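Local structure of 2-methyl-3-hydroxypyridine-5-carboxylic acid oxygenase (Mesorhizobium loti, 3ALJ) at residues G75-P80 and E195-I200; D276-G281 and T330-I335; R12-A17 and N33-R38. The protein probably uses reduced FAD and dioxygen to oxidise and open the ring of 2-methyl-3-hydroxypyridine-5-carboxylic acid. All blocks are in the same frame, centred on the assembly; numbering follows the deposited sequence.

Contact 1. Residues G75-P80 and E195-I200; sequences GSHTPP and EWDNTI
His77 and Asp197 meet where a type I beta turn, Glu195 to Asn198, leads into strand 199-203 of the seven-stranded mixed sheet. Asn198 N bonds Glu195 O to close it. Segment 75-80 is the loop between helix 69-73 and strand 82-86, a neighbour of strand 199-203 in that sheet. One hydrogen bond crosses the contact. His77 NE2 donates to Asp197 O at 2.9 Å, and the N-H points almost straight at the oxygen (179°). The oxygen lies in the imidazole plane and is met on a lone pair in the carbonyl plane. With CG anti to the backbone N (chi1 178°), the His77 ring reaches across to the turn. The Asp197 carboxylate makes salt bridges to Arg186 and Lys188. The remaining contacts are van der Waals. Pro79 CB sits 3.4 Å from Thr199 N. Its ring crosses the Thr199 side chain at a slant, Pro79 CG 3.5 Å from Thr199 OG1; that hydroxyl is hydrogen-bonded to Tyr54. Trp101 and Ile103 of strand 101-105 touch both Pro79 and Thr199. Pro80 covers the turn with its CD, 3.9 Å from Asp197 CB. The same Pro80 CD lies 3.4 Å from Asp197 O, the oxygen that His77 grips.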
loop_
_atom_site.group_PDB
_atom_site.type_symbol
_atom_site.label_atom_id
_atom_site.label_comp_id
_atom_site.label_asym_id
_atom_site.label_seq_id
_atom_site.Cartn_x
_atom_site.Cartn_y
_atom_site.Cartn_z
ATOM N N GLY A 75 -0.881 -18.218 -4.402
ATOM C CA GLY A 75 -0.836 -17.292 -5.534
ATOM C C GLY A 75 0.053 -16.038 -5.371
ATOM O O GLY A 75 -0.031 -15.141 -6.219
ATOM N N SER A 76 0.872 -16.015 -4.290
ATOM C CA SER A 76 1.832 -14.902 -4.183
ATOM C C SER A 76 3.235 -15.514 -3.856
ATOM O O SER A 76 3.347 -16.721 -3.740
ATOM C CB SER A 76 1.382 -13.899 -3.143
ATOM O OG SER A 76 1.331 -14.505 -1.836
ATOM N N HIS A 77 4.212 -14.646 -3.796
ATOM C CA HIS A 77 5.645 -15.082 -3.817
ATOM C C HIS A 77 6.466 -14.401 -2.823
ATOM O O HIS A 77 6.465 -13.202 -2.709
ATOM C CB HIS A 77 6.111 -14.765 -5.269
ATOM C CG HIS A 77 7.558 -15.058 -5.608
ATOM N ND1 HIS A 77 7.984 -16.331 -5.893
ATOM C CD2 HIS A 77 8.565 -14.242 -5.982
ATOM C CE1 HIS A 77 9.276 -16.302 -6.239
ATOM N NE2 HIS A 77 9.664 -15.037 -6.318
ATOM N N THR A 78 7.321 -15.211 -2.192
ATOM C CA THR A 78 8.444 -14.623 -1.462
ATOM C C THR A 78 9.709 -14.857 -2.269
ATOM O O THR A 78 10.170 -16.045 -2.349
ATOM C CB THR A 78 8.714 -15.149 0.000
ATOM O OG1 THR A 78 7.496 -14.987 0.780
ATOM C CG2 THR A 78 9.865 -14.402 0.713
ATOM N N PRO A 79 10.356 -13.858 -2.880
ATOM C CA PRO A 79 11.613 -14.138 -3.587
ATOM C C PRO A 79 12.679 -14.742 -2.626
ATOM O O PRO A 79 12.684 -14.490 -1.434
ATOM C CB PRO A 79 12.102 -12.719 -4.038
ATOM C CG PRO A 79 10.801 -11.938 -4.125
ATOM C CD PRO A 79 10.001 -12.394 -2.885
ATOM N N PRO A 80 13.623 -15.512 -3.267
ATOM C CA PRO A 80 14.737 -16.007 -2.405
ATOM C C PRO A 80 15.576 -14.920 -1.867
ATOM O O PRO A 80 16.206 -15.134 -0.846
ATOM C CB PRO A 80 15.633 -16.782 -3.357
ATOM C CG PRO A 80 14.754 -17.093 -4.536
ATOM C CD PRO A 80 13.609 -16.013 -4.646
ATOM N N GLU A 195 18.887 -15.197 -11.957
ATOM C CA GLU A 195 18.173 -15.469 -10.650
ATOM C C GLU A 195 16.864 -14.744 -10.766
ATOM O O GLU A 195 16.589 -13.753 -10.086
ATOM C CB GLU A 195 18.955 -15.010 -9.476
ATOM C CG GLU A 195 20.263 -15.807 -9.385
ATOM C CD GLU A 195 21.122 -15.411 -8.206
ATOM O OE1 GLU A 195 20.692 -14.712 -7.228
ATOM O OE2 GLU A 195 22.254 -15.946 -8.169
ATOM N N TRP A 196 16.039 -15.249 -11.680
ATOM C CA TRP A 196 14.809 -14.558 -12.113
ATOM C C TRP A 196 13.629 -14.731 -11.151
ATOM O O TRP A 196 12.586 -14.186 -11.482
ATOM C CB TRP A 196 14.485 -14.923 -13.557
ATOM C CG TRP A 196 15.607 -14.552 -14.470
ATOM C CD1 TRP A 196 16.294 -15.447 -15.273
ATOM C CD2 TRP A 196 16.157 -13.260 -14.768
ATOM N NE1 TRP A 196 17.215 -14.760 -16.039
ATOM C CE2 TRP A 196 17.227 -13.429 -15.668
ATOM C CE3 TRP A 196 15.967 -11.938 -14.209
ATOM C CZ2 TRP A 196 17.964 -12.328 -16.208
ATOM C CZ3 TRP A 196 16.744 -10.824 -14.724
ATOM C CH2 TRP A 196 17.735 -11.060 -15.699
ATOM N N ASP A 197 13.802 -15.452 -10.069
ATOM C CA ASP A 197 12.826 -15.420 -8.985
ATOM C C ASP A 197 13.085 -14.313 -7.967
ATOM O O ASP A 197 12.250 -14.105 -7.085
ATOM C CB ASP A 197 12.728 -16.794 -8.321
ATOM C CG ASP A 197 12.180 -17.857 -9.251
ATOM O OD1 ASP A 197 11.449 -17.584 -10.188
ATOM O OD2 ASP A 197 12.524 -19.041 -8.900
ATOM N N ASN A 198 14.228 -13.647 -8.089
ATOM C CA ASN A 198 14.588 -12.622 -7.078
ATOM C C ASN A 198 13.712 -11.357 -7.354
ATOM O O ASN A 198 13.333 -11.053 -8.467
ATOM C CB ASN A 198 16.064 -12.142 -7.238
ATOM C CG ASN A 198 17.118 -13.184 -6.868
ATOM O OD1 ASN A 198 18.357 -12.887 -7.011
ATOM N ND2 ASN A 198 16.709 -14.325 -6.463
ATOM N N THR A 199 13.583 -10.551 -6.248
ATOM C CA THR A 199 13.418 -9.083 -6.472
ATOM C C THR A 199 14.756 -8.614 -6.917
ATOM O O THR A 199 15.811 -8.943 -6.337
ATOM C CB THR A 199 13.068 -8.385 -5.146
ATOM O OG1 THR A 199 11.675 -8.613 -4.894
ATOM C CG2 THR A 199 13.357 -6.881 -5.283
ATOM N N ILE A 200 14.757 -7.797 -7.976
ATOM C CA ILE A 200 15.987 -7.121 -8.426
ATOM C C ILE A 200 15.628 -5.659 -8.662
ATOM O O ILE A 200 14.825 -5.305 -9.578
ATOM C CB ILE A 200 16.553 -7.724 -9.728
ATOM C CG1 ILE A 200 16.639 -9.259 -9.625
ATOM C CG2 ILE A 200 17.990 -7.138 -9.914
ATOM C CD1 ILE A 200 17.042 -9.901 -10.994
#

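Contact 2. Residues D276-G281 and T330-I335; sequences DSWTRG and TRIRPI
Trp278 and Arg333 are the closest pair of the two backbones, yet their CA atoms are 8.8 Å apart, so side chains bridge the gap. Segment 276-281 is a loop running into the short strand 279-280. Segment 330-335 is a part of helix 321-349 that is kinked near Pro334; the bond from Ile335 N to Ile332 O is weak. Arg333 spreads over one face of the Trp278 indole. Its CG is anti to the backbone N (chi1 168°) and the chain stays extended to NE, which lays the whole side chain across the ring. CB makes a CH-pi contact 3.8 Å from the centroid of the six-membered ring of Trp278. Arg333 CG follows, 3.6 Å from Trp278 CZ2. The guanidinium ends over the pyrrole side, its plane 14° from the indole, with Trp278 NE1 3.6 Å from Arg333 CZ. Salt bridges to Glu329 and Asp337 and a hydrogen bond to Leu275 O hold that charged end. At the ring edge, Ile332 CG2 touches Trp278 CZ3 at 4.0 Å. Glu329 also accepts from Trp278 N. The indole also touches Thr336 of helix 321-349, Asn307 of helix 300-314 and the ring of His291. Strand 279-280, which follows, is one edge of the six-stranded sheet.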
loop_
_atom_site.group_PDB
_atom_site.type_symbol
_atom_site.label_atom_id
_atom_site.label_comp_id
_atom_site.label_asym_id
_atom_site.label_seq_id
_atom_site.Cartn_x
_atom_site.Cartn_y
_atom_site.Cartn_z
ATOM N N ASP A 276 -2.204 17.170 11.257
ATOM C CA ASP A 276 -2.096 17.612 12.689
ATOM C C ASP A 276 -2.547 16.424 13.600
ATOM O O ASP A 276 -1.979 16.115 14.672
ATOM C CB ASP A 276 -2.916 18.916 12.905
ATOM C CG ASP A 276 -2.827 19.437 14.337
ATOM O OD1 ASP A 276 -3.891 19.488 15.009
ATOM O OD2 ASP A 276 -1.701 19.801 14.720
ATOM N N SER A 277 -3.662 15.822 13.192
ATOM C CA SER A 277 -4.268 14.736 13.935
ATOM C C SER A 277 -5.034 13.833 13.043
ATOM O O SER A 277 -5.277 14.234 11.882
ATOM C CB SER A 277 -5.150 15.283 15.108
ATOM O OG SER A 277 -6.316 15.832 14.507
ATOM N N TRP A 278 -5.412 12.675 13.549
ATOM C CA TRP A 278 -6.148 11.651 12.708
ATOM C C TRP A 278 -7.555 11.435 13.131
ATOM O O TRP A 278 -8.264 10.624 12.572
ATOM C CB TRP A 278 -5.409 10.288 12.796
ATOM C CG TRP A 278 -4.046 10.292 12.174
ATOM C CD1 TRP A 278 -3.395 11.297 11.465
ATOM C CD2 TRP A 278 -3.144 9.198 12.207
ATOM N NE1 TRP A 278 -2.111 10.864 11.047
ATOM C CE2 TRP A 278 -1.979 9.572 11.503
ATOM C CE3 TRP A 278 -3.225 7.919 12.730
ATOM C CZ2 TRP A 278 -0.916 8.668 11.298
ATOM C CZ3 TRP A 278 -2.162 7.039 12.578
ATOM C CH2 TRP A 278 -1.041 7.412 11.860
ATOM N N THR A 279 -8.030 12.228 14.128
ATOM C CA THR A 279 -9.355 11.928 14.745
ATOM C C THR A 279 -10.093 13.232 14.996
ATOM O O THR A 279 -9.482 14.304 15.168
ATOM C CB THR A 279 -9.200 11.241 16.123
ATOM O OG1 THR A 279 -8.560 12.147 17.041
ATOM C CG2 THR A 279 -8.351 9.954 15.962
ATOM N N ARG A 280 -11.407 13.086 14.986
ATOM C CA ARG A 280 -12.242 14.234 15.448
ATOM C C ARG A 280 -13.545 13.622 15.907
ATOM O O ARG A 280 -14.308 13.115 15.138
ATOM C CB ARG A 280 -12.385 15.289 14.341
ATOM C CG ARG A 280 -12.890 16.623 14.912
ATOM C CD ARG A 280 -11.673 17.393 15.362
ATOM N NE ARG A 280 -10.663 17.529 14.317
ATOM C CZ ARG A 280 -10.644 18.475 13.393
ATOM N NH1 ARG A 280 -9.604 18.500 12.552
ATOM N NH2 ARG A 280 -11.588 19.397 13.308
ATOM N N GLY A 281 -13.786 13.691 17.222
ATOM C CA GLY A 281 -14.987 13.051 17.703
ATOM C C GLY A 281 -15.038 11.556 17.374
ATOM O O GLY A 281 -14.145 10.780 17.849
ATOM N N THR A 330 -2.499 8.045 19.603
ATOM C CA THR A 330 -1.338 8.186 20.496
ATOM C C THR A 330 -0.441 6.917 20.464
ATOM O O THR A 330 0.789 7.024 20.487
ATOM C CB THR A 330 -1.873 8.416 21.962
ATOM O OG1 THR A 330 -2.471 9.709 21.941
ATOM C CG2 THR A 330 -0.654 8.480 22.974
ATOM N N ARG A 331 -1.069 5.733 20.470
ATOM C CA ARG A 331 -0.320 4.467 20.532
ATOM C C ARG A 331 0.439 4.150 19.239
ATOM O O ARG A 331 1.550 3.731 19.228
ATOM C CB ARG A 331 -1.348 3.336 20.801
ATOM C CG ARG A 331 -0.699 1.967 20.904
ATOM C CD ARG A 331 -1.670 1.001 21.426
ATOM N NE ARG A 331 -2.787 0.634 20.530
ATOM C CZ ARG A 331 -2.759 -0.421 19.683
ATOM N NH1 ARG A 331 -1.625 -1.119 19.559
ATOM N NH2 ARG A 331 -3.853 -0.778 18.915
ATOM N N ILE A 332 -0.286 4.376 18.111
ATOM C CA ILE A 332 0.222 3.796 16.861
ATOM C C ILE A 332 0.858 4.816 15.929
ATOM O O ILE A 332 1.675 4.471 15.038
ATOM C CB ILE A 332 -1.026 3.031 16.138
ATOM C CG1 ILE A 332 -0.467 1.881 15.449
ATOM C CG2 ILE A 332 -1.916 3.980 15.186
ATOM C CD1 ILE A 332 -0.074 0.704 16.518
ATOM N N ARG A 333 0.505 6.116 16.030
ATOM C CA ARG A 333 0.978 7.063 15.035
ATOM C C ARG A 333 2.478 7.185 14.965
ATOM O O ARG A 333 3.010 7.335 13.879
ATOM C CB ARG A 333 0.240 8.395 15.089
ATOM C CG ARG A 333 0.883 9.454 14.296
ATOM C CD ARG A 333 0.183 10.797 14.409
ATOM N NE ARG A 333 0.766 11.569 13.461
ATOM C CZ ARG A 333 0.289 12.656 12.976
ATOM N NH1 ARG A 333 -0.857 13.139 13.481
ATOM N NH2 ARG A 333 0.988 13.281 12.061
ATOM N N PRO A 334 3.209 7.123 16.097
ATOM C CA PRO A 334 4.640 7.333 15.955
ATOM C C PRO A 334 5.374 6.365 15.010
ATOM O O PRO A 334 6.315 6.769 14.303
ATOM C CB PRO A 334 5.188 7.241 17.400
ATOM C CG PRO A 334 3.999 7.747 18.235
ATOM C CD PRO A 334 2.799 7.083 17.542
ATOM N N ILE A 335 4.946 5.113 14.974
ATOM C CA ILE A 335 5.561 4.155 14.034
ATOM C C ILE A 335 5.383 4.674 12.571
ATOM O O ILE A 335 6.282 4.613 11.727
ATOM C CB ILE A 335 4.904 2.764 14.188
ATOM C CG1 ILE A 335 4.914 2.361 15.730
ATOM C CG2 ILE A 335 5.584 1.810 13.229
ATOM C CD1 ILE A 335 4.180 1.038 15.917
#

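Contact 3. Residues R12-A17 and N33-R38; sequences RRAEVA and NGWDVR
Arg12 lies flat over one face of the Trp35 indole. Its guanidinium is centred over NE1, 3.8 Å between centres with planes at 25°, and its CB makes a CH-pi contact with the six-membered ring. A bend at chi3 (-82°) turns the guanidinium onto the ring. At the indole edge Arg13 O is 3.5 Å from Trp35 CZ3. Arg12 NH1 bonds weakly to Asn33 O and makes a salt bridge to Glu316. With Trp35 cut back to an alanine, the Arg12 guanidinium would probably lose the surface it stacks on, and a gap is likely to open beside Ala14 CB.

A second stack pairs Arg13 with Arg38, centres 3.6 Å apart and planes at 10°. Asp36 probably offsets these like charges. Arg38 grips Asp36 side-on: Arg38 NE reaches Asp36 OD1, and Arg38 NH1 makes a salt bridge to Asp36 OD2 at 2.8 Å; both oxygens are met from above the carboxylate plane. Water 1 links Arg13 NE to Asp36 OD2. At the Arg38 guanidinium edge, water 2 links NH2 to Glu15 OE2; Glu15 also bonds His40.

Four backbone bonds join the nearly parallel strands, from Asp36 N to Arg12 O through Val16 N to Arg38 O. Val16 CG2 and Val37 CG1 touch on the face covered by helix 21-32. This right-handed beta-alpha-beta unit is typical of FAD-binding Rossmann-type folds, and the glycines after Ala17 fit the GxGxxG pattern.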
loop_
_atom_site.group_PDB
_atom_site.type_symbol
_atom_site.label_atom_id
_atom_site.label_comp_id
_atom_site.label_asym_id
_atom_site.label_seq_id
_atom_site.Cartn_x
_atom_site.Cartn_y
_atom_site.Cartn_z
ATOM N N ARG A 12 -22.930 -1.832 18.242
ATOM C CA ARG A 12 -22.260 -0.646 17.761
ATOM C C ARG A 12 -22.281 -0.632 16.202
ATOM O O ARG A 12 -22.127 -1.642 15.577
ATOM C CB ARG A 12 -20.831 -0.815 18.254
ATOM C CG ARG A 12 -20.674 -1.015 19.770
ATOM C CD ARG A 12 -19.157 -1.267 20.008
ATOM N NE ARG A 12 -18.703 -2.645 19.766
ATOM C CZ ARG A 12 -17.448 -3.058 20.027
ATOM N NH1 ARG A 12 -17.119 -4.299 19.819
ATOM N NH2 ARG A 12 -16.594 -2.212 20.534
ATOM N N ARG A 13 -22.497 0.544 15.623
ATOM C CA ARG A 13 -22.521 0.674 14.190
ATOM C C ARG A 13 -21.308 1.523 13.661
ATOM O O ARG A 13 -21.020 2.545 14.232
ATOM C CB ARG A 13 -23.823 1.385 13.794
ATOM C CG ARG A 13 -23.985 1.256 12.228
ATOM C CD ARG A 13 -25.177 1.757 11.567
ATOM N NE ARG A 13 -26.261 0.956 12.073
ATOM C CZ ARG A 13 -27.509 1.279 11.789
ATOM N NH1 ARG A 13 -28.520 0.562 12.347
ATOM N NH2 ARG A 13 -27.750 2.313 10.987
ATOM N N ALA A 14 -20.671 0.977 12.619
ATOM C CA ALA A 14 -19.578 1.755 11.971
ATOM C C ALA A 14 -19.976 1.935 10.504
ATOM O O ALA A 14 -20.451 1.042 9.842
ATOM C CB ALA A 14 -18.324 0.917 12.088
ATOM N N GLU A 15 -19.626 3.148 10.047
ATOM C CA GLU A 15 -19.759 3.446 8.566
ATOM C C GLU A 15 -18.315 3.767 8.114
ATOM O O GLU A 15 -17.643 4.643 8.657
ATOM C CB GLU A 15 -20.682 4.692 8.373
ATOM C CG GLU A 15 -22.136 4.397 8.740
ATOM C CD GLU A 15 -22.853 3.627 7.688
ATOM O OE1 GLU A 15 -22.252 3.297 6.647
ATOM O OE2 GLU A 15 -24.033 3.329 7.870
ATOM N N VAL A 16 -17.869 3.027 7.087
ATOM C CA VAL A 16 -16.517 3.127 6.567
ATOM C C VAL A 16 -16.613 3.718 5.190
ATOM O O VAL A 16 -17.408 3.206 4.313
ATOM C CB VAL A 16 -15.894 1.735 6.518
ATOM C CG1 VAL A 16 -14.479 1.803 5.886
ATOM C CG2 VAL A 16 -15.851 1.071 7.872
ATOM N N ALA A 17 -15.913 4.809 4.941
ATOM C CA ALA A 17 -15.772 5.367 3.595
ATOM C C ALA A 17 -14.471 4.883 2.963
ATOM O O ALA A 17 -13.377 5.236 3.462
ATOM C CB ALA A 17 -15.721 6.932 3.815
ATOM N N ASN A 33 -15.151 -8.236 15.486
ATOM C CA ASN A 33 -15.422 -7.868 16.864
ATOM C C ASN A 33 -16.915 -7.593 17.164
ATOM O O ASN A 33 -17.217 -7.098 18.277
ATOM C CB ASN A 33 -14.608 -6.619 17.172
ATOM C CG ASN A 33 -13.095 -6.934 17.322
ATOM O OD1 ASN A 33 -12.214 -6.006 17.421
ATOM N ND2 ASN A 33 -12.807 -8.220 17.493
ATOM N N GLY A 34 -17.789 -7.852 16.218
ATOM C CA GLY A 34 -19.256 -7.749 16.514
ATOM C C GLY A 34 -19.842 -6.389 16.133
ATOM O O GLY A 34 -21.036 -6.178 16.339
ATOM N N TRP A 35 -19.082 -5.495 15.488
ATOM C CA TRP A 35 -19.703 -4.246 14.948
ATOM C C TRP A 35 -20.634 -4.586 13.799
ATOM O O TRP A 35 -20.418 -5.468 12.984
ATOM C CB TRP A 35 -18.615 -3.285 14.454
ATOM C CG TRP A 35 -17.799 -2.671 15.498
ATOM C CD1 TRP A 35 -16.724 -3.203 16.251
ATOM C CD2 TRP A 35 -17.926 -1.324 15.913
ATOM N NE1 TRP A 35 -16.251 -2.287 17.076
ATOM C CE2 TRP A 35 -16.948 -1.083 16.917
ATOM C CE3 TRP A 35 -18.764 -0.250 15.525
ATOM C CZ2 TRP A 35 -16.732 0.177 17.559
ATOM C CZ3 TRP A 35 -18.551 0.982 16.196
ATOM C CH2 TRP A 35 -17.582 1.188 17.200
ATOM N N ASP A 36 -21.682 -3.711 13.717
ATOM C CA ASP A 36 -22.489 -3.681 12.536
ATOM C C ASP A 36 -21.754 -2.720 11.563
ATOM O O ASP A 36 -21.851 -1.528 11.810
ATOM C CB ASP A 36 -23.926 -3.190 12.871
ATOM C CG ASP A 36 -24.806 -3.077 11.588
ATOM O OD1 ASP A 36 -24.384 -3.376 10.451
ATOM O OD2 ASP A 36 -26.072 -2.856 11.762
ATOM N N VAL A 37 -21.116 -3.228 10.535
ATOM C CA VAL A 37 -20.299 -2.393 9.645
ATOM C C VAL A 37 -20.811 -2.326 8.251
ATOM O O VAL A 37 -21.111 -3.355 7.598
ATOM C CB VAL A 37 -18.901 -3.112 9.400
ATOM C CG1 VAL A 37 -17.960 -2.108 8.658
ATOM C CG2 VAL A 37 -18.310 -3.554 10.569
ATOM N N ARG A 38 -20.894 -1.083 7.731
ATOM C CA ARG A 38 -21.258 -0.907 6.355
ATOM C C ARG A 38 -20.114 -0.139 5.674
ATOM O O ARG A 38 -19.498 0.771 6.349
ATOM C CB ARG A 38 -22.530 -0.033 6.267
ATOM C CG ARG A 38 -23.742 -0.781 6.989
ATOM C CD ARG A 38 -23.941 -0.157 8.354
ATOM N NE ARG A 38 -24.997 -0.857 9.137
ATOM C CZ ARG A 38 -26.304 -0.622 8.955
ATOM N NH1 ARG A 38 -27.146 -1.261 9.753
ATOM N NH2 ARG A 38 -26.758 0.287 8.044
HETATM O O HOH W 1 -26.538 -1.080 14.030
HETATM O O HOH W 2 -25.488 1.965 6.140
#

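Overall arrangement
From the N terminus, contact 3 comes first. It closes the short connection through helix 21-32 and joins neighbouring strands 13-17 and 36-40 of the six-stranded sheet. Contact 1 follows and closes a loop of 114 residues, tying the segment after helix 69-73 to the start of strand 199-203 in the seven-stranded sheet. Contact 2 comes last and brings helix 321-349 back to the loop that leads into edge strand 279-280. The three are in series, so none nests or crosses. Contacts 2 and 3 reach the same sheet, centres about 20 Å apart. Contact 1 lies across the chain's centre from both, about 35 Å from contact 2 and 38 Å from contact 3, centre to centre.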